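PDB 1UP3: putative cellulase CEL6, which probably hydrolyses internal beta-1,4-glucosidic bonds of cellulose as a family 6 glycoside hydrolase (endoglucanase). Local coordinates for residues A69-T74 with S111-I116; A2-G7 with A152-V157; D120-A125 with E135-V140; G77-D82 with T95-W100. One frame throughout, in Å; residues are numbered along the deposited sequence.

Contact 1: residues A69-T74 with S111-I116; sequences AMPVLT and SPATII
Thr114 buries more surface than any other residue here, and it grips 69-74 with both backbone and side chain. Its N-H reaches Pro71 O (N to O 2.9 Å), and its carbonyl O takes Leu73 N at 2.8 Å, so Val72 is bracketed in regular parallel fashion. Thr114 OG1 lies 3.3 Å from Met70 CG. The methionine gets there with CG anti to its N (chi1 174°) and then bends at the next two torsions, crossing the threonine at about a right angle; the buried hydroxyl finds no hydrogen-bond partner in the model. Thr114 CG2 runs beside Val72 CG1, 4.1 Å away.

Ile116 comes next on the same face. Its N-H donates to Leu73 O at 2.8 Å, and its CG1 meets Val72 CG1 at 4.2 Å. Ile116 CB rests 3.8 Å from Thr74 OG1; that hydroxyl is hydrogen-bonded to Ser41.

Leu73 points to the other face, where CD1 reaches Ala113 CB (4.3 Å) and lies alongside Ile115, whose second conformer leaves the details of that touch less certain.

The two strands, 24° apart in direction, belong to one beta-alpha-beta unit. Its connecting helix 94-108 places Leu108 against Ala113 and Ile115, while Tyr60 of helix 50-66 touches Pro71 and Leu73, and strand 42-44 pairs with the far side of 72-75.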
loop_
_atom_site.group_PDB
_atom_site.type_symbol
_atom_site.label_atom_id
_atom_site.label_comp_id
_atom_site.label_asym_id
_atom_site.label_seq_id
_atom_site.Cartn_x
_atom_site.Cartn_y
_atom_site.Cartn_z
ATOM N N ALA A 69 -4.831 -17.749 -5.410
ATOM C CA ALA A 69 -4.076 -16.770 -4.651
ATOM C C ALA A 69 -4.889 -15.536 -4.265
ATOM O O ALA A 69 -5.883 -15.202 -4.932
ATOM C CB ALA A 69 -2.843 -16.308 -5.451
ATOM N N MET A 70 -4.438 -14.835 -3.214
ATOM C CA MET A 70 -5.078 -13.609 -2.730
ATOM C C MET A 70 -4.453 -12.387 -3.417
ATOM O O MET A 70 -3.279 -12.129 -3.224
ATOM C CB MET A 70 -4.899 -13.472 -1.206
ATOM C CG MET A 70 -5.402 -12.174 -0.611
ATOM S SD MET A 70 -7.122 -11.883 -0.764
ATOM C CE MET A 70 -7.776 -12.837 0.525
ATOM N N PRO A 71 -5.252 -11.640 -4.181
ATOM C CA PRO A 71 -4.749 -10.406 -4.793
ATOM C C PRO A 71 -4.700 -9.297 -3.756
ATOM O O PRO A 71 -5.569 -9.225 -2.905
ATOM C CB PRO A 71 -5.781 -10.108 -5.869
ATOM C CG PRO A 71 -7.003 -10.622 -5.324
ATOM C CD PRO A 71 -6.672 -11.857 -4.510
ATOM N N VAL A 72 -3.719 -8.422 -3.891
ATOM C CA VAL A 72 -3.597 -7.223 -3.045
ATOM C C VAL A 72 -3.610 -6.025 -3.974
ATOM O O VAL A 72 -2.791 -5.946 -4.929
ATOM C CB VAL A 72 -2.299 -7.213 -2.209
ATOM C CG1 VAL A 72 -2.298 -6.047 -1.279
ATOM C CG2 VAL A 72 -2.102 -8.555 -1.427
ATOM N N LEU A 73 -4.587 -5.143 -3.750
ATOM C CA LEU A 73 -4.794 -3.948 -4.549
ATOM C C LEU A 73 -4.582 -2.740 -3.634
ATOM O O LEU A 73 -5.061 -2.738 -2.499
ATOM C CB LEU A 73 -6.200 -3.920 -5.142
ATOM C CG LEU A 73 -6.366 -5.047 -6.179
ATOM C CD1 LEU A 73 -7.723 -5.609 -6.057
ATOM C CD2 LEU A 73 -6.142 -4.546 -7.569
ATOM N N THR A 74 -3.900 -1.725 -4.153
ATOM C CA THR A 74 -3.709 -0.461 -3.453
ATOM C C THR A 74 -4.434 0.658 -4.172
ATOM O O THR A 74 -4.184 0.881 -5.347
ATOM C CB THR A 74 -2.247 -0.177 -3.346
ATOM O OG1 THR A 74 -1.634 -1.230 -2.572
ATOM C CG2 THR A 74 -1.994 1.139 -2.557
ATOM N N SER A 111 -15.668 -11.261 -4.831
ATOM C CA SER A 111 -14.388 -11.951 -4.972
ATOM C C SER A 111 -13.406 -11.623 -3.858
ATOM O O SER A 111 -13.429 -10.504 -3.297
ATOM C CB SER A 111 -13.767 -11.639 -6.316
ATOM O OG SER A 111 -14.676 -11.999 -7.347
ATOM N N PRO A 112 -12.533 -12.587 -3.517
ATOM C CA PRO A 112 -11.510 -12.339 -2.493
ATOM C C PRO A 112 -10.532 -11.264 -2.943
ATOM O O PRO A 112 -10.085 -11.261 -4.090
ATOM C CB PRO A 112 -10.773 -13.673 -2.392
ATOM C CG PRO A 112 -11.721 -14.632 -2.890
ATOM C CD PRO A 112 -12.445 -13.981 -4.003
ATOM N N ALA A 113 -10.225 -10.333 -2.050
ATOM C CA ALA A 113 -9.216 -9.313 -2.327
ATOM C C ALA A 113 -8.768 -8.702 -1.010
ATOM O O ALA A 113 -9.544 -8.633 -0.050
ATOM C CB ALA A 113 -9.739 -8.204 -3.285
ATOM N N THR A 114 -7.532 -8.255 -0.992
ATOM C CA THR A 114 -6.996 -7.416 0.066
ATOM C C THR A 114 -6.851 -6.009 -0.512
ATOM O O THR A 114 -6.318 -5.858 -1.614
ATOM C CB THR A 114 -5.656 -7.982 0.482
ATOM O OG1 THR A 114 -5.823 -9.291 1.026
ATOM C CG2 THR A 114 -4.978 -7.135 1.597
ATOM N N ILE A 115 -7.430 -5.011 0.158
ATOM C CA ILE A 115 -7.460 -3.645 -0.356
ATOM C C ILE A 115 -6.781 -2.740 0.637
ATOM O O ILE A 115 -7.179 -2.712 1.794
ATOM C CB ILE A 115 -8.885 -3.139 -0.616
ATOM C CG1 ILE A 115 -9.719 -4.173 -1.396
ATOM C CG2 ILE A 115 -8.838 -1.779 -1.345
ATOM C CD1 ILE A 115 -9.227 -4.502 -2.779
ATOM N N ILE A 116 -5.757 -2.036 0.167
ATOM C CA ILE A 116 -5.048 -1.016 0.933
ATOM C C ILE A 116 -5.621 0.344 0.471
ATOM O O ILE A 116 -5.466 0.745 -0.685
ATOM C CB ILE A 116 -3.559 -1.070 0.685
ATOM C CG1 ILE A 116 -2.980 -2.493 0.883
ATOM C CG2 ILE A 116 -2.854 0.001 1.528
ATOM C CD1 ILE A 116 -3.184 -3.004 2.267
#

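Contact 2: residues A2-G7 with A152-V157. With SO4 (sulfate ion), chain D.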
loop_
_atom_site.group_PDB
_atom_site.type_symbol
_atom_site.label_atom_id
_atom_site.label_comp_id
_atom_site.label_asym_id
_atom_site.label_seq_id
_atom_site.Cartn_x
_atom_site.Cartn_y
_atom_site.Cartn_z
ATOM N N ALA A 2 -11.319 -14.741 12.268
ATOM C CA ALA A 2 -9.991 -15.316 11.967
ATOM C C ALA A 2 -9.283 -14.376 10.993
ATOM O O ALA A 2 -9.899 -13.432 10.467
ATOM C CB ALA A 2 -10.135 -16.710 11.366
ATOM N N ASN A 3 -7.997 -14.642 10.754
ATOM C CA ASN A 3 -7.185 -13.810 9.843
ATOM C C ASN A 3 -7.632 -14.083 8.411
ATOM O O ASN A 3 -7.449 -15.204 7.933
ATOM C CB ASN A 3 -5.745 -14.185 10.041
ATOM C CG ASN A 3 -4.789 -13.337 9.236
ATOM O OD1 ASN A 3 -5.221 -12.568 8.377
ATOM N ND2 ASN A 3 -3.484 -13.453 9.553
ATOM N N PRO A 4 -8.210 -13.101 7.718
ATOM C CA PRO A 4 -8.671 -13.303 6.338
ATOM C C PRO A 4 -7.532 -13.536 5.327
ATOM O O PRO A 4 -7.758 -13.931 4.189
ATOM C CB PRO A 4 -9.416 -11.988 6.029
ATOM C CG PRO A 4 -8.766 -10.963 6.880
ATOM C CD PRO A 4 -8.399 -11.692 8.157
ATOM N N LEU A 5 -6.297 -13.305 5.739
ATOM C CA LEU A 5 -5.160 -13.366 4.830
ATOM C C LEU A 5 -4.417 -14.695 4.903
ATOM O O LEU A 5 -3.462 -14.905 4.171
ATOM C CB LEU A 5 -4.161 -12.242 5.129
ATOM C CG LEU A 5 -4.740 -10.831 5.113
ATOM C CD1 LEU A 5 -3.623 -9.786 5.190
ATOM C CD2 LEU A 5 -5.568 -10.591 3.870
ATOM N N ALA A 6 -4.835 -15.580 5.816
ATOM C CA ALA A 6 -4.152 -16.849 6.006
ATOM C C ALA A 6 -4.811 -17.848 5.040
ATOM O O ALA A 6 -5.864 -17.587 4.502
ATOM C CB ALA A 6 -4.249 -17.281 7.454
ATOM N N GLY A 7 -4.195 -18.964 4.745
ATOM C CA GLY A 7 -4.949 -19.887 3.886
ATOM C C GLY A 7 -4.765 -19.827 2.375
ATOM O O GLY A 7 -5.023 -20.843 1.730
ATOM N N ALA A 152 -15.849 -10.636 0.922
ATOM C CA ALA A 152 -14.561 -11.271 0.786
ATOM C C ALA A 152 -13.410 -10.291 0.621
ATOM O O ALA A 152 -12.268 -10.717 0.385
ATOM C CB ALA A 152 -14.573 -12.254 -0.406
ATOM N N ALA A 153 -13.688 -9.002 0.755
ATOM C CA ALA A 153 -12.632 -7.994 0.700
ATOM C C ALA A 153 -12.138 -7.725 2.111
ATOM O O ALA A 153 -12.916 -7.416 2.995
ATOM C CB ALA A 153 -13.121 -6.731 0.085
ATOM N N ALA A 154 -10.833 -7.891 2.313
ATOM C CA ALA A 154 -10.160 -7.561 3.553
ATOM C C ALA A 154 -9.602 -6.171 3.372
ATOM O O ALA A 154 -8.667 -5.974 2.603
ATOM C CB ALA A 154 -9.084 -8.535 3.860
ATOM N N VAL A 155 -10.204 -5.205 4.052
ATOM C CA VAL A 155 -9.949 -3.776 3.777
ATOM C C VAL A 155 -9.110 -3.186 4.899
ATOM O O VAL A 155 -9.486 -3.295 6.077
ATOM C CB VAL A 155 -11.264 -2.992 3.593
ATOM C CG1 VAL A 155 -10.967 -1.492 3.333
ATOM C CG2 VAL A 155 -12.090 -3.591 2.459
ATOM N N TYR A 156 -8.008 -2.548 4.517
ATOM C CA TYR A 156 -7.071 -1.938 5.467
ATOM C C TYR A 156 -6.917 -0.476 5.073
ATOM O O TYR A 156 -6.471 -0.157 3.970
ATOM C CB TYR A 156 -5.698 -2.638 5.466
ATOM C CG TYR A 156 -5.774 -4.091 5.888
ATOM C CD1 TYR A 156 -5.990 -5.086 4.948
ATOM C CD2 TYR A 156 -5.658 -4.477 7.220
ATOM C CE1 TYR A 156 -6.093 -6.410 5.294
ATOM C CE2 TYR A 156 -5.782 -5.835 7.571
ATOM C CZ TYR A 156 -6.008 -6.778 6.615
ATOM O OH TYR A 156 -6.110 -8.112 6.951
ATOM N N VAL A 157 -7.312 0.428 5.955
ATOM C CA VAL A 157 -7.184 1.866 5.709
ATOM C C VAL A 157 -5.780 2.322 6.041
ATOM O O VAL A 157 -5.242 2.026 7.108
ATOM C CB VAL A 157 -8.184 2.648 6.612
ATOM C CG1 VAL A 157 -8.007 4.117 6.404
ATOM C CG2 VAL A 157 -9.610 2.153 6.321
HETATM S S SO4 D . -9.531 -12.651 14.576
HETATM O O1 SO4 D . -10.596 -12.032 13.784
HETATM O O2 SO4 D . -8.204 -12.582 13.957
HETATM O O3 SO4 D . -9.836 -14.081 14.731
HETATM O O4 SO4 D . -9.509 -12.032 15.903
#
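Pro4 and Leu5 meet Ala154 and Tyr156 through apolar contact, with no hydrogen bond passing between the two segments. The methyl group of Ala154 takes Pro4 CG at 3.9 Å and Leu5 CD2 at 4.1 Å. Leu5 and Tyr156 approach from opposite directions, and CD1 of the leucine comes obliquely to the far end of the ring, 3.5 Å from Tyr156 OH. Tyr156 has CG anti to its carbonyl carbon (chi1 -62°), which carries the ring from the strand to the N-terminal loop. Pro4 CG also lies near the hydroxyl, which is hydrogen-bonded to Asp255.

Polar bonds shape the loop itself. Asn3 OD1 accepts the N-H of Leu5 (N to O 2.9 Å), closing an Asx turn; the donor stands 50° above the side-chain carbonyl plane. The same residues form a type I turn from Asn3 to Ala6, whose own bond, Ala6 N to Asn3 O, is weak at 3.4 Å. Asn3 ND2 donates to Asp255 O.

At the chain start, Ala2 N makes weak bonds to a sulfate, probably from the crystallisation liquor, 2.9 Å to its O3; the ion is also hydrogen-bonded to Arg183.

Leu5 touches strands 113-117 and 254-258 as well as 153-158. Such reach is consistent with the N-terminal loop closing the end of the distorted family 6 alpha/beta barrel at which its parallel strands begin.

Contact 3: residues D120-A125 with E135-V140. With BGC (beta-D-glucopyranose), chain B.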
loop_
_atom_site.group_PDB
_atom_site.type_symbol
_atom_site.label_atom_id
_atom_site.label_comp_id
_atom_site.label_asym_id
_atom_site.label_seq_id
_atom_site.Cartn_x
_atom_site.Cartn_y
_atom_site.Cartn_z
ATOM N N ASP A 120 -1.095 7.287 2.781
ATOM C CA ASP A 120 -0.752 8.675 3.168
ATOM C C ASP A 120 -1.940 9.579 3.350
ATOM O O ASP A 120 -1.766 10.659 3.892
ATOM C CB ASP A 120 0.192 9.387 2.193
ATOM C CG ASP A 120 1.456 8.623 1.876
ATOM O OD1 ASP A 120 1.917 7.801 2.702
ATOM O OD2 ASP A 120 2.060 8.843 0.787
ATOM N N ALA A 121 -3.145 9.181 2.934
ATOM C CA ALA A 121 -4.228 10.182 2.881
ATOM C C ALA A 121 -4.578 10.723 4.262
ATOM O O ALA A 121 -4.675 11.946 4.465
ATOM C CB ALA A 121 -5.451 9.637 2.185
ATOM N N LEU A 122 -4.799 9.843 5.214
ATOM C CA LEU A 122 -5.156 10.290 6.576
ATOM C C LEU A 122 -3.959 10.970 7.251
ATOM O O LEU A 122 -4.136 11.967 7.953
ATOM C CB LEU A 122 -5.642 9.154 7.455
ATOM C CG LEU A 122 -6.950 8.464 7.025
ATOM C CD1 LEU A 122 -7.354 7.421 8.052
ATOM C CD2 LEU A 122 -8.056 9.465 6.850
ATOM N N ALA A 123 -2.762 10.445 7.024
ATOM C CA ALA A 123 -1.561 10.962 7.730
ATOM C C ALA A 123 -1.159 12.327 7.219
ATOM O O ALA A 123 -0.658 13.145 8.001
ATOM C CB ALA A 123 -0.395 9.988 7.609
ATOM N N MET A 124 -1.377 12.581 5.921
ATOM C CA MET A 124 -0.944 13.820 5.265
ATOM C C MET A 124 -2.048 14.886 5.233
ATOM O O MET A 124 -1.822 15.987 4.751
ATOM C CB MET A 124 -0.427 13.546 3.848
ATOM C CG MET A 124 0.610 14.570 3.387
ATOM S SD MET A 124 1.046 14.347 1.659
ATOM C CE MET A 124 1.875 12.905 1.802
ATOM N N ALA A 125 -3.205 14.577 5.796
ATOM C CA ALA A 125 -4.391 15.424 5.639
ATOM C C ALA A 125 -4.202 16.827 6.200
ATOM O O ALA A 125 -4.902 17.722 5.779
ATOM C CB ALA A 125 -5.591 14.763 6.226
ATOM N N GLU A 135 -13.586 16.822 3.908
ATOM C CA GLU A 135 -13.932 16.188 2.650
ATOM C C GLU A 135 -13.122 14.895 2.485
ATOM O O GLU A 135 -13.660 13.834 2.100
ATOM C CB GLU A 135 -13.651 17.111 1.488
ATOM C CG GLU A 135 -14.030 16.474 0.175
ATOM C CD GLU A 135 -13.619 17.257 -1.042
ATOM O OE1 GLU A 135 -12.414 17.610 -1.211
ATOM O OE2 GLU A 135 -14.508 17.482 -1.868
ATOM N N ARG A 136 -11.813 14.981 2.718
ATOM C CA ARG A 136 -10.942 13.805 2.527
ATOM C C ARG A 136 -11.381 12.678 3.465
ATOM O O ARG A 136 -11.447 11.520 3.050
ATOM C CB ARG A 136 -9.468 14.175 2.774
ATOM C CG ARG A 136 -8.518 12.969 2.778
ATOM C CD ARG A 136 -7.094 13.309 2.712
ATOM N NE ARG A 136 -6.662 13.798 1.428
ATOM C CZ ARG A 136 -5.395 14.010 1.125
ATOM N NH1 ARG A 136 -4.450 13.738 2.037
ATOM N NH2 ARG A 136 -5.039 14.502 -0.023
ATOM N N PHE A 137 -11.667 13.014 4.718
ATOM C CA PHE A 137 -12.098 11.995 5.681
ATOM C C PHE A 137 -13.416 11.356 5.193
ATOM O O PHE A 137 -13.578 10.132 5.254
ATOM C CB PHE A 137 -12.265 12.558 7.090
ATOM C CG PHE A 137 -10.980 13.054 7.736
ATOM C CD1 PHE A 137 -9.748 12.650 7.295
ATOM C CD2 PHE A 137 -11.032 13.944 8.792
ATOM C CE1 PHE A 137 -8.582 13.117 7.902
ATOM C CE2 PHE A 137 -9.864 14.400 9.388
ATOM C CZ PHE A 137 -8.652 13.964 8.939
ATOM N N ASP A 138 -14.337 12.178 4.683
ATOM C CA ASP A 138 -15.578 11.661 4.098
ATOM C C ASP A 138 -15.366 10.720 2.922
ATOM O O ASP A 138 -16.095 9.725 2.797
ATOM C CB ASP A 138 -16.513 12.788 3.697
ATOM C CG ASP A 138 -17.014 13.588 4.874
ATOM O OD1 ASP A 138 -16.921 13.126 6.039
ATOM O OD2 ASP A 138 -17.515 14.714 4.696
ATOM N N LEU A 139 -14.364 11.002 2.084
ATOM C CA LEU A 139 -14.040 10.148 0.949
ATOM C C LEU A 139 -13.435 8.813 1.385
ATOM O O LEU A 139 -13.774 7.774 0.828
ATOM C CB LEU A 139 -13.094 10.889 -0.004
ATOM C CG LEU A 139 -13.748 12.088 -0.689
ATOM C CD1 LEU A 139 -12.682 12.819 -1.506
ATOM C CD2 LEU A 139 -14.936 11.757 -1.497
ATOM N N VAL A 140 -12.589 8.835 2.410
ATOM C CA VAL A 140 -12.034 7.607 2.916
ATOM C C VAL A 140 -13.141 6.782 3.569
ATOM O O VAL A 140 -13.178 5.567 3.414
ATOM C CB VAL A 140 -10.828 7.855 3.843
ATOM C CG1 VAL A 140 -10.336 6.525 4.430
ATOM C CG2 VAL A 140 -9.718 8.525 3.034
HETATM C C2 BGC B . 5.830 11.421 1.480
HETATM C C3 BGC B . 5.022 10.433 0.652
HETATM C C4 BGC B . 5.454 8.998 0.955
HETATM C C5 BGC B . 5.426 8.787 2.484
HETATM C C6 BGC B . 6.005 7.421 2.875
HETATM C C1 BGC B . 5.737 11.058 2.966
HETATM O O2 BGC B . 5.421 12.778 1.226
HETATM O O3 BGC B . 5.120 10.706 -0.736
HETATM O O4 BGC B . 4.611 8.030 0.323
HETATM O O5 BGC B . 6.215 9.751 3.164
HETATM O O6 BGC B . 5.898 7.214 4.271
#
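Part of the glycan pocket's wall, the short, weakly bonded helix about Ala121-Met124 leans on helix 130-147 through Arg136, Phe137 and Val140. Arg136 makes the polar link. Its NH1 donates to Ala121 O at 3.0 Å (N-H...O 153°), arriving on a lone pair in the carbonyl plane, and that oxygen lies close to the plane of the guanidinium. The arginine starts with CG anti to its N, stays extended, and turns at chi3 (-72°), which swings the guanidinium to the carbonyl while CD settles 4.1 Å from Ala121 CB and equally far from Ala125 CB.

Phe137 adds the apolar part. Leu122 CD2 comes obliquely to its ring, 3.6 Å from CD1, and Ala125 CB touches CE1 at 3.8 Å, also obliquely. Val140 CG2, 4.3 Å from Leu122 CD2, extends this apolar patch.

Away from the helix, Asp120 OD2 accepts a hydrogen bond from O4 of a glucose unit of the bound oligosaccharide at 2.7 Å, and the Met124 methyl CE stands 3.6 Å from the sugar's O2.

Arg136 NH2 donates to Pro79 O, so one guanidinium bonds a carbonyl of the short helix and one of the loop that carries Pro79. Its charge would tend to polarise those carbonyls, and the bonds probably help to fix the segment that holds Asp120 and Met124 at the sugar.

Contact 4: residues G77-D82 with T95-W100. With BGC (beta-D-glucopyranose), chain B.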
loop_
_atom_site.group_PDB
_atom_site.type_symbol
_atom_site.label_atom_id
_atom_site.label_comp_id
_atom_site.label_asym_id
_atom_site.label_seq_id
_atom_site.Cartn_x
_atom_site.Cartn_y
_atom_site.Cartn_z
ATOM N N GLY A 77 -5.941 7.154 -5.371
ATOM C CA GLY A 77 -6.615 8.127 -6.231
ATOM C C GLY A 77 -7.169 9.347 -5.510
ATOM O O GLY A 77 -7.897 10.124 -6.140
ATOM N N ILE A 78 -6.863 9.537 -4.240
ATOM C CA ILE A 78 -7.520 10.618 -3.454
ATOM C C ILE A 78 -7.268 11.986 -4.079
ATOM O O ILE A 78 -6.186 12.253 -4.607
ATOM C CB ILE A 78 -7.044 10.591 -1.960
ATOM C CG1 ILE A 78 -8.045 11.242 -1.017
ATOM C CG2 ILE A 78 -5.668 11.180 -1.830
ATOM C CD1 ILE A 78 -9.311 10.432 -0.833
ATOM N N PRO A 79 -8.265 12.852 -4.089
ATOM C CA PRO A 79 -8.023 14.214 -4.565
ATOM C C PRO A 79 -6.926 14.907 -3.746
ATOM O O PRO A 79 -6.801 14.683 -2.550
ATOM C CB PRO A 79 -9.386 14.904 -4.391
ATOM C CG PRO A 79 -10.374 13.783 -4.535
ATOM C CD PRO A 79 -9.682 12.635 -3.817
ATOM N N HIS A 80 -6.127 15.731 -4.411
ATOM C CA HIS A 80 -4.966 16.403 -3.801
ATOM C C HIS A 80 -3.958 15.368 -3.315
ATOM O O HIS A 80 -3.315 15.567 -2.293
ATOM C CB HIS A 80 -5.362 17.365 -2.647
ATOM C CG HIS A 80 -6.605 18.140 -2.931
ATOM N ND1 HIS A 80 -6.727 18.922 -4.058
ATOM C CD2 HIS A 80 -7.795 18.200 -2.294
ATOM C CE1 HIS A 80 -7.939 19.448 -4.094
ATOM N NE2 HIS A 80 -8.616 19.019 -3.044
ATOM N N ARG A 81 -3.817 14.270 -4.087
ATOM C CA ARG A 81 -2.866 13.212 -3.734
ATOM C C ARG A 81 -1.487 13.789 -3.512
ATOM O O ARG A 81 -1.029 14.601 -4.294
ATOM C CB ARG A 81 -2.841 12.138 -4.801
ATOM C CG ARG A 81 -2.187 10.843 -4.393
ATOM C CD ARG A 81 -2.194 9.853 -5.514
ATOM N NE ARG A 81 -1.248 10.197 -6.555
ATOM C CZ ARG A 81 -1.111 9.525 -7.668
ATOM N NH1 ARG A 81 -1.850 8.453 -7.917
ATOM N NH2 ARG A 81 -0.196 9.885 -8.542
ATOM N N ASP A 82 -0.853 13.334 -2.414
ATOM C CA ASP A 82 0.489 13.717 -2.056
ATOM C C ASP A 82 0.637 15.215 -1.815
ATOM O O ASP A 82 1.760 15.721 -1.795
ATOM C CB ASP A 82 1.485 13.248 -3.116
ATOM C CG ASP A 82 2.808 12.874 -2.539
ATOM O OD1 ASP A 82 2.854 12.203 -1.457
ATOM O OD2 ASP A 82 3.898 13.257 -3.065
ATOM N N THR A 95 -16.610 14.091 -6.081
ATOM C CA THR A 95 -17.594 13.409 -6.915
ATOM C C THR A 95 -16.956 12.337 -7.822
ATOM O O THR A 95 -17.449 11.213 -7.934
ATOM C CB THR A 95 -18.311 14.439 -7.756
ATOM O OG1 THR A 95 -19.102 15.237 -6.894
ATOM C CG2 THR A 95 -19.304 13.770 -8.698
ATOM N N ASP A 96 -15.857 12.710 -8.457
ATOM C CA ASP A 96 -15.127 11.800 -9.324
ATOM C C ASP A 96 -14.615 10.625 -8.508
ATOM O O ASP A 96 -14.724 9.470 -8.919
ATOM C CB ASP A 96 -13.942 12.494 -9.974
ATOM C CG ASP A 96 -14.323 13.568 -10.963
ATOM O OD1 ASP A 96 -15.346 13.459 -11.642
ATOM O OD2 ASP A 96 -13.612 14.605 -11.085
ATOM N N TYR A 97 -14.047 10.909 -7.337
ATOM C CA TYR A 97 -13.480 9.837 -6.520
ATOM C C TYR A 97 -14.575 8.858 -6.084
ATOM O O TYR A 97 -14.388 7.631 -6.101
ATOM C CB TYR A 97 -12.780 10.441 -5.290
ATOM C CG TYR A 97 -12.056 9.401 -4.448
ATOM C CD1 TYR A 97 -10.817 8.919 -4.842
ATOM C CD2 TYR A 97 -12.639 8.846 -3.312
ATOM C CE1 TYR A 97 -10.159 7.944 -4.145
ATOM C CE2 TYR A 97 -11.954 7.853 -2.580
ATOM C CZ TYR A 97 -10.725 7.422 -3.017
ATOM O OH TYR A 97 -10.026 6.440 -2.338
ATOM N N ARG A 98 -15.716 9.400 -5.679
ATOM C CA ARG A 98 -16.800 8.504 -5.302
ATOM C C ARG A 98 -17.260 7.599 -6.434
ATOM O O ARG A 98 -17.578 6.422 -6.239
ATOM C CB ARG A 98 -17.963 9.282 -4.706
ATOM C CG ARG A 98 -17.639 9.981 -3.447
ATOM C CD ARG A 98 -18.597 11.093 -3.224
ATOM N NE ARG A 98 -19.657 10.647 -2.367
ATOM C CZ ARG A 98 -19.657 10.909 -1.060
ATOM N NH1 ARG A 98 -18.677 11.633 -0.518
ATOM N NH2 ARG A 98 -20.626 10.458 -0.294
ATOM N N GLY A 99 -17.294 8.112 -7.624
ATOM C CA GLY A 99 -17.688 7.307 -8.765
ATOM C C GLY A 99 -16.677 6.208 -9.041
ATOM O O GLY A 99 -17.025 5.080 -9.410
ATOM N N TRP A 100 -15.416 6.554 -8.837
ATOM C CA TRP A 100 -14.311 5.604 -8.961
ATOM C C TRP A 100 -14.433 4.468 -7.961
ATOM O O TRP A 100 -14.317 3.310 -8.350
ATOM C CB TRP A 100 -13.002 6.325 -8.756
ATOM C CG TRP A 100 -11.736 5.543 -9.081
ATOM C CD1 TRP A 100 -11.323 5.104 -10.319
ATOM C CD2 TRP A 100 -10.665 5.211 -8.163
ATOM N NE1 TRP A 100 -10.076 4.523 -10.221
ATOM C CE2 TRP A 100 -9.643 4.583 -8.923
ATOM C CE3 TRP A 100 -10.449 5.413 -6.784
ATOM C CZ2 TRP A 100 -8.439 4.129 -8.344
ATOM C CZ3 TRP A 100 -9.285 4.972 -6.219
ATOM C CH2 TRP A 100 -8.277 4.340 -7.006
HETATM C C2 BGC B . 5.830 11.421 1.480
HETATM C C3 BGC B . 5.022 10.433 0.652
HETATM C C4 BGC B . 5.454 8.998 0.955
HETATM C C5 BGC B . 5.426 8.787 2.484
HETATM C C6 BGC B . 6.005 7.421 2.875
HETATM C C1 BGC B . 5.737 11.058 2.966
HETATM O O2 BGC B . 5.421 12.778 1.226
HETATM O O3 BGC B . 5.120 10.706 -0.736
HETATM O O4 BGC B . 4.611 8.030 0.323
HETATM O O5 BGC B . 6.215 9.751 3.164
HETATM O O6 BGC B . 5.898 7.214 4.271
#
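The start of a type II turn from Ile78 to Arg81 lies against helix 94-108, with the CA atoms of Ile78 and Tyr97 6.7 Å apart and no hydrogen bond between the two segments. Tyr97 carries the contact: CG lies anti to its N (chi1 -175°), which sends the ring out from the helix and against the loop. Ile78 CD1 sits over one face in a CH-pi contact, 4.1 Å from the ring centroid and 15° off the normal, displaced toward the rim. Pro79 crosses the tyrosine at about a right angle, with its CD 4.0 Å from Tyr97 CD1. The backbone comes close too, Gly77 O lying 3.4 Å from Tyr97 CD1.

One helical turn on, the indole of Trp100 fits against Gly77, its CH2 4.0 Å from Gly77 N. The absence of a side chain at Gly77 lets the aromatic system come this near the main chain.

Farther along the loop, Asp82 OD1 accepts from O3 of a glucose unit of the bound oligosaccharide at 2.8 Å, and its OD2 takes the N-H of Ala87.

Tyr97 OH is hydrogen-bonded to Glu118, whose carboxylate also receives the N-H groups of Gly77 and Ile78. Glu118 thus ties helix and loop together, Tyr97 from the one and the two N-H groups from the other, which probably fixes the loop's path towards Asp82.

How the contacts relate
From the N terminus, residues 2-7 open the longest loop, closed by contact 2 at strand 153-158; the other three contacts nest inside it and none cross. Contact 1 comes next, starting at strand 72-75 and closing at 113-117, with contact 4 nested within its connection. Contact 3 follows in series and joins short helix 121-124 to helix 130-147. Contacts 1 and 2 meet in one sheet, where Ala154 and Tyr156 pair with Ala113 and Ile115. Val157 of the 152-157 segment packs on Leu122 and Val140 of contact 3. Contacts 3 and 4 converge on the same glucose unit of the oligosaccharide, and Arg136 joins helix 130-147 to the 77-82 loop beside that sugar.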